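Local coordinates for protein aromatic-amino-acid:2-oxoglutarate transaminase (Candida albicans, PDB 6HND) that probably transfers amino groups from aromatic amino acids to 2-oxoglutarate, using pyridoxal 5'-phosphate as cofactor, at residues Asp3-Ser17 / His355-Val368. Numbering follows the deposited sequence.
Sequences DPTHLISKRAAGRTS and HKEVIDAVKNYSDV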
loop_
_atom_site.group_PDB
_atom_site.type_symbol
_atom_site.label_atom_id
_atom_site.label_comp_id
_atom_site.label_asym_id
_atom_site.label_seq_id
_atom_site.Cartn_x
_atom_site.Cartn_y
_atom_site.Cartn_z
ATOM N N ASP B 3 1.960 30.035 -0.153
ATOM C CA ASP B 3 1.567 28.636 0.179
ATOM C C ASP B 3 0.403 28.232 -0.720
ATOM O O ASP B 3 -0.271 29.094 -1.266
ATOM C CB ASP B 3 1.309 28.443 1.683
ATOM C CG ASP B 3 -0.103 28.720 2.173
ATOM O OD1 ASP B 3 -0.995 28.972 1.324
ATOM O OD2 ASP B 3 -0.301 28.687 3.417
ATOM N N PRO B 4 0.131 26.911 -0.896
ATOM C CA PRO B 4 -0.952 26.421 -1.747
ATOM C C PRO B 4 -2.215 25.914 -1.038
ATOM O O PRO B 4 -2.952 25.160 -1.640
ATOM C CB PRO B 4 -0.241 25.228 -2.391
ATOM C CG PRO B 4 0.609 24.646 -1.266
ATOM C CD PRO B 4 0.910 25.792 -0.331
ATOM N N THR B 5 -2.455 26.360 0.193
ATOM C CA THR B 5 -3.679 26.076 0.996
ATOM C C THR B 5 -4.925 26.167 0.097
ATOM O O THR B 5 -5.833 25.290 0.197
ATOM C CB THR B 5 -3.761 27.042 2.190
ATOM O OG1 THR B 5 -2.638 26.782 3.029
ATOM C CG2 THR B 5 -5.029 26.911 3.008
ATOM N N HIS B 6 -5.018 27.193 -0.746
ATOM C CA HIS B 6 -6.248 27.426 -1.554
ATOM C C HIS B 6 -6.474 26.262 -2.541
ATOM O O HIS B 6 -7.636 26.105 -3.015
ATOM C CB HIS B 6 -6.183 28.802 -2.242
ATOM C CG HIS B 6 -5.147 28.903 -3.313
ATOM N ND1 HIS B 6 -3.782 28.937 -3.034
ATOM C CD2 HIS B 6 -5.267 28.985 -4.656
ATOM C CE1 HIS B 6 -3.110 29.031 -4.160
ATOM N NE2 HIS B 6 -3.998 29.077 -5.178
ATOM N N LEU B 7 -5.426 25.501 -2.894
ATOM C CA LEU B 7 -5.532 24.452 -3.955
ATOM C C LEU B 7 -5.860 23.092 -3.320
ATOM O O LEU B 7 -6.323 22.187 -4.029
ATOM C CB LEU B 7 -4.228 24.378 -4.759
ATOM C CG LEU B 7 -3.856 25.588 -5.624
ATOM C CD1 LEU B 7 -2.385 25.529 -6.020
ATOM C CD2 LEU B 7 -4.716 25.673 -6.853
ATOM N N ILE B 8 -5.627 22.921 -2.033
ATOM C CA ILE B 8 -5.947 21.628 -1.353
ATOM C C ILE B 8 -7.464 21.383 -1.393
ATOM O O ILE B 8 -8.241 22.306 -1.128
ATOM C CB ILE B 8 -5.331 21.595 0.049
ATOM C CG1 ILE B 8 -3.808 21.645 -0.075
ATOM C CG2 ILE B 8 -5.790 20.370 0.823
ATOM C CD1 ILE B 8 -3.085 21.747 1.253
ATOM N N SER B 9 -7.874 20.204 -1.862
ATOM C CA SER B 9 -9.284 19.750 -1.893
ATOM C C SER B 9 -9.881 19.860 -0.481
ATOM O O SER B 9 -9.162 19.583 0.513
ATOM C CB SER B 9 -9.405 18.340 -2.428
ATOM O OG SER B 9 -8.751 17.401 -1.586
ATOM N N LYS B 10 -11.145 20.268 -0.418
ATOM C CA LYS B 10 -11.994 20.278 0.799
ATOM C C LYS B 10 -11.973 18.882 1.419
ATOM O O LYS B 10 -11.817 18.828 2.630
ATOM C CB LYS B 10 -13.431 20.680 0.450
ATOM C CG LYS B 10 -13.557 21.938 -0.410
ATOM C CD LYS B 10 -14.729 22.828 -0.076
ATOM C CE LYS B 10 -14.636 23.401 1.323
ATOM N NZ LYS B 10 -14.664 24.884 1.301
ATOM N N ARG B 11 -12.075 17.839 0.587
ATOM C CA ARG B 11 -12.068 16.422 1.036
ATOM C C ARG B 11 -10.767 16.119 1.788
ATOM O O ARG B 11 -10.851 15.682 2.925
ATOM C CB ARG B 11 -12.275 15.474 -0.152
ATOM C CG ARG B 11 -12.426 14.009 0.232
ATOM C CD ARG B 11 -12.448 13.059 -0.949
ATOM N NE ARG B 11 -11.364 13.358 -1.862
ATOM C CZ ARG B 11 -11.502 13.823 -3.094
ATOM N NH1 ARG B 11 -12.699 14.032 -3.605
ATOM N NH2 ARG B 11 -10.431 14.076 -3.815
ATOM N N ALA B 12 -9.613 16.366 1.171
ATOM C CA ALA B 12 -8.322 16.070 1.835
ATOM C C ALA B 12 -8.076 17.022 3.026
ATOM O O ALA B 12 -7.453 16.588 3.986
ATOM C CB ALA B 12 -7.186 16.115 0.838
ATOM N N ALA B 13 -8.512 18.279 2.981
ATOM C CA ALA B 13 -8.307 19.223 4.106
ATOM C C ALA B 13 -9.235 18.865 5.270
ATOM O O ALA B 13 -8.892 19.228 6.404
ATOM C CB ALA B 13 -8.551 20.663 3.701
ATOM N N GLY B 14 -10.394 18.260 4.993
ATOM C CA GLY B 14 -11.388 17.887 6.021
ATOM C C GLY B 14 -10.973 16.673 6.852
ATOM O O GLY B 14 -11.466 16.528 7.978
ATOM N N ARG B 15 -10.105 15.809 6.329
ATOM C CA ARG B 15 -9.604 14.628 7.086
ATOM C C ARG B 15 -8.868 15.088 8.355
ATOM O O ARG B 15 -8.032 15.976 8.253
ATOM C CB ARG B 15 -8.749 13.773 6.148
ATOM C CG ARG B 15 -9.569 13.104 5.054
ATOM C CD ARG B 15 -8.866 11.891 4.497
ATOM N NE ARG B 15 -9.471 11.504 3.232
ATOM C CZ ARG B 15 -9.060 11.913 2.045
ATOM N NH1 ARG B 15 -8.006 12.711 1.954
ATOM N NH2 ARG B 15 -9.690 11.499 0.958
ATOM N N THR B 16 -9.172 14.496 9.511
ATOM C CA THR B 16 -8.501 14.804 10.811
ATOM C C THR B 16 -7.160 14.059 10.924
ATOM O O THR B 16 -6.876 13.213 10.063
ATOM C CB THR B 16 -9.378 14.424 12.011
ATOM O OG1 THR B 16 -9.559 13.009 11.917
ATOM C CG2 THR B 16 -10.707 15.154 12.061
ATOM N N SER B 17 -6.362 14.387 11.946
ATOM C CA SER B 17 -5.017 13.815 12.239
ATOM C C SER B 17 -5.110 12.688 13.279
ATOM O O SER B 17 -6.169 12.545 13.928
ATOM C CB SER B 17 -4.068 14.901 12.700
ATOM O OG SER B 17 -3.976 15.941 11.736
ATOM N N HIS B 355 4.597 20.885 -1.103
ATOM C CA HIS B 355 4.487 21.795 0.065
ATOM C C HIS B 355 4.170 20.974 1.324
ATOM O O HIS B 355 3.325 20.024 1.250
ATOM C CB HIS B 355 3.456 22.913 -0.192
ATOM C CG HIS B 355 3.622 24.080 0.732
ATOM N ND1 HIS B 355 2.964 24.159 1.944
ATOM C CD2 HIS B 355 4.408 25.188 0.643
ATOM C CE1 HIS B 355 3.330 25.268 2.550
ATOM N NE2 HIS B 355 4.220 25.920 1.772
ATOM N N LYS B 356 4.804 21.340 2.438
ATOM C CA LYS B 356 4.503 20.847 3.805
ATOM C C LYS B 356 3.001 20.581 3.951
ATOM O O LYS B 356 2.648 19.527 4.512
ATOM C CB LYS B 356 4.952 21.872 4.856
ATOM C CG LYS B 356 6.051 21.413 5.806
ATOM C CD LYS B 356 7.266 22.361 5.908
ATOM C CE LYS B 356 6.936 23.834 6.105
ATOM N NZ LYS B 356 6.045 24.082 7.268
ATOM N N GLU B 357 2.161 21.543 3.564
ATOM C CA GLU B 357 0.719 21.508 3.878
ATOM C C GLU B 357 0.085 20.476 2.952
ATOM O O GLU B 357 -0.864 19.803 3.413
ATOM C CB GLU B 357 0.088 22.903 3.805
ATOM C CG GLU B 357 0.539 23.814 4.958
ATOM C CD GLU B 357 -0.420 24.868 5.497
ATOM O OE1 GLU B 357 -1.654 24.666 5.435
ATOM O OE2 GLU B 357 0.069 25.899 6.012
ATOM N N VAL B 358 0.597 20.342 1.722
ATOM C CA VAL B 358 0.130 19.290 0.775
ATOM C C VAL B 358 0.540 17.919 1.340
ATOM O O VAL B 358 -0.340 17.038 1.406
ATOM C CB VAL B 358 0.611 19.537 -0.670
ATOM C CG1 VAL B 358 0.335 18.346 -1.571
ATOM C CG2 VAL B 358 -0.021 20.790 -1.275
ATOM N N ILE B 359 1.784 17.743 1.792
ATOM C CA ILE B 359 2.257 16.457 2.395
ATOM C C ILE B 359 1.386 16.091 3.603
ATOM O O ILE B 359 1.108 14.881 3.776
ATOM C CB ILE B 359 3.752 16.484 2.784
ATOM C CG1 ILE B 359 4.671 16.771 1.586
ATOM C CG2 ILE B 359 4.148 15.196 3.485
ATOM C CD1 ILE B 359 4.305 16.027 0.303
ATOM N N ASP B 360 0.984 17.057 4.432
ATOM C CA ASP B 360 0.240 16.764 5.685
ATOM C C ASP B 360 -1.119 16.165 5.330
ATOM O O ASP B 360 -1.588 15.261 6.052
ATOM C CB ASP B 360 0.029 18.009 6.559
ATOM C CG ASP B 360 1.284 18.483 7.264
ATOM O OD1 ASP B 360 2.230 17.653 7.397
ATOM O OD2 ASP B 360 1.326 19.698 7.642
ATOM N N ALA B 361 -1.758 16.716 4.308
ATOM C CA ALA B 361 -3.074 16.270 3.814
ATOM C C ALA B 361 -2.910 14.879 3.193
ATOM O O ALA B 361 -3.750 14.023 3.490
ATOM C CB ALA B 361 -3.656 17.278 2.858
ATOM N N VAL B 362 -1.843 14.633 2.430
ATOM C CA VAL B 362 -1.554 13.275 1.869
ATOM C C VAL B 362 -1.401 12.276 3.031
ATOM O O VAL B 362 -1.937 11.115 2.949
ATOM C CB VAL B 362 -0.343 13.246 0.917
ATOM C CG1 VAL B 362 0.042 11.830 0.534
ATOM C CG2 VAL B 362 -0.586 14.049 -0.349
ATOM N N LYS B 363 -0.724 12.679 4.094
ATOM C CA LYS B 363 -0.520 11.821 5.287
ATOM C C LYS B 363 -1.881 11.354 5.814
ATOM O O LYS B 363 -2.039 10.124 6.050
ATOM C CB LYS B 363 0.274 12.529 6.388
ATOM C CG LYS B 363 0.784 11.593 7.478
ATOM C CD LYS B 363 0.411 11.986 8.894
ATOM C CE LYS B 363 -0.090 10.824 9.742
ATOM N NZ LYS B 363 -1.367 11.132 10.445
ATOM N N ASN B 364 -2.840 12.272 5.978
ATOM C CA ASN B 364 -4.155 11.927 6.571
ATOM C C ASN B 364 -4.887 10.982 5.614
ATOM O O ASN B 364 -5.608 10.094 6.137
ATOM C CB ASN B 364 -4.964 13.160 6.984
ATOM C CG ASN B 364 -4.323 13.986 8.095
ATOM O OD1 ASN B 364 -3.615 13.461 8.951
ATOM N ND2 ASN B 364 -4.546 15.296 8.074
ATOM N N TYR B 365 -4.730 11.141 4.280
ATOM C CA TYR B 365 -5.330 10.230 3.254
ATOM C C TYR B 365 -4.712 8.831 3.374
ATOM O O TYR B 365 -5.445 7.833 3.328
ATOM C CB TYR B 365 -5.080 10.721 1.826
ATOM C CG TYR B 365 -5.740 9.917 0.725
ATOM C CD1 TYR B 365 -7.038 9.453 0.853
ATOM C CD2 TYR B 365 -5.081 9.646 -0.459
ATOM C CE1 TYR B 365 -7.675 8.776 -0.171
ATOM C CE2 TYR B 365 -5.695 8.959 -1.491
ATOM C CZ TYR B 365 -7.007 8.542 -1.357
ATOM O OH TYR B 365 -7.629 7.856 -2.357
ATOM N N SER B 366 -3.385 8.755 3.494
ATOM C CA SER B 366 -2.645 7.475 3.563
ATOM C C SER B 366 -3.147 6.683 4.769
ATOM O O SER B 366 -3.287 5.436 4.668
ATOM C CB SER B 366 -1.188 7.734 3.630
ATOM O OG SER B 366 -0.802 8.515 2.522
ATOM N N ASP B 367 -3.420 7.392 5.866
ATOM C CA ASP B 367 -3.913 6.799 7.125
ATOM C C ASP B 367 -5.237 6.061 6.863
ATOM O O ASP B 367 -5.562 5.163 7.628
ATOM C CB ASP B 367 -4.069 7.875 8.195
ATOM C CG ASP B 367 -2.807 8.226 8.976
ATOM O OD1 ASP B 367 -1.821 7.429 8.962
ATOM O OD2 ASP B 367 -2.829 9.314 9.601
ATOM N N VAL B 368 -5.989 6.423 5.822
ATOM C CA VAL B 368 -7.257 5.729 5.480
ATOM C C VAL B 368 -6.994 4.539 4.549
ATOM O O VAL B 368 -7.376 3.395 4.924
ATOM C CB VAL B 368 -8.265 6.715 4.879
ATOM C CG1 VAL B 368 -9.583 6.021 4.574
ATOM C CG2 VAL B 368 -8.473 7.919 5.788
HETATM O O HOH W 1 -6.434 14.029 3.886
HETATM O O HOH W 2 -6.192 16.865 6.200
HETATM O O HOH W 3 -7.424 10.424 8.296
#
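Pro4 lies over one face of the His355 imidazole in a CH-pi contact, its CD 3.5 Å from the ring centroid. His355 takes the N-cap position of the helix that follows and continues past Val368: CG anti to the backbone N (chi1 -161°) puts the ring against Pro4 CD while ND1 accepts a nearly straight bond (170°) from Glu357 N. Glu357 bends at chi2 toward Thr5, whose OG1 lies within weak bonding range of both Glu357 OE1 and Asp3 OD2; its one proton can serve only one at a time. Asp3, which closes an Asx turn on Thr5 N, brings OD2 to 3.8 Å from Glu357 OE2, a like-charge approach. Val358 CG2 touches both Pro4 CG and Ile8 CG1, and Ala361 CB packs against Ala12 CB at 4.2 Å. One water joins the backbones, donating to Ala12 O and Ala361 O and accepting from Arg15 NH1. A second ties Ala12 O and Arg15 O to Asn364 ND2. Thr16 O packs unbonded against the Asn364 amide carbon and accepts from Arg196 NH1 of the second subunit; a third water donates to Asn364 O and weakly to Thr16 O. The extended Arg15 runs alongside Tyr365, planes 30° apart, with Tyr365 CD1 over one guanidinium face; Arg15 NH2 salt-bridges Asp175 of helix 166-177, and Asn171 bonds Tyr365 OH. The N-terminal segment thus packs along a helix leaving strand 350-355 of the seven-stranded mixed sheet, the large-domain core of fold-type I PLP-dependent aminotransferases.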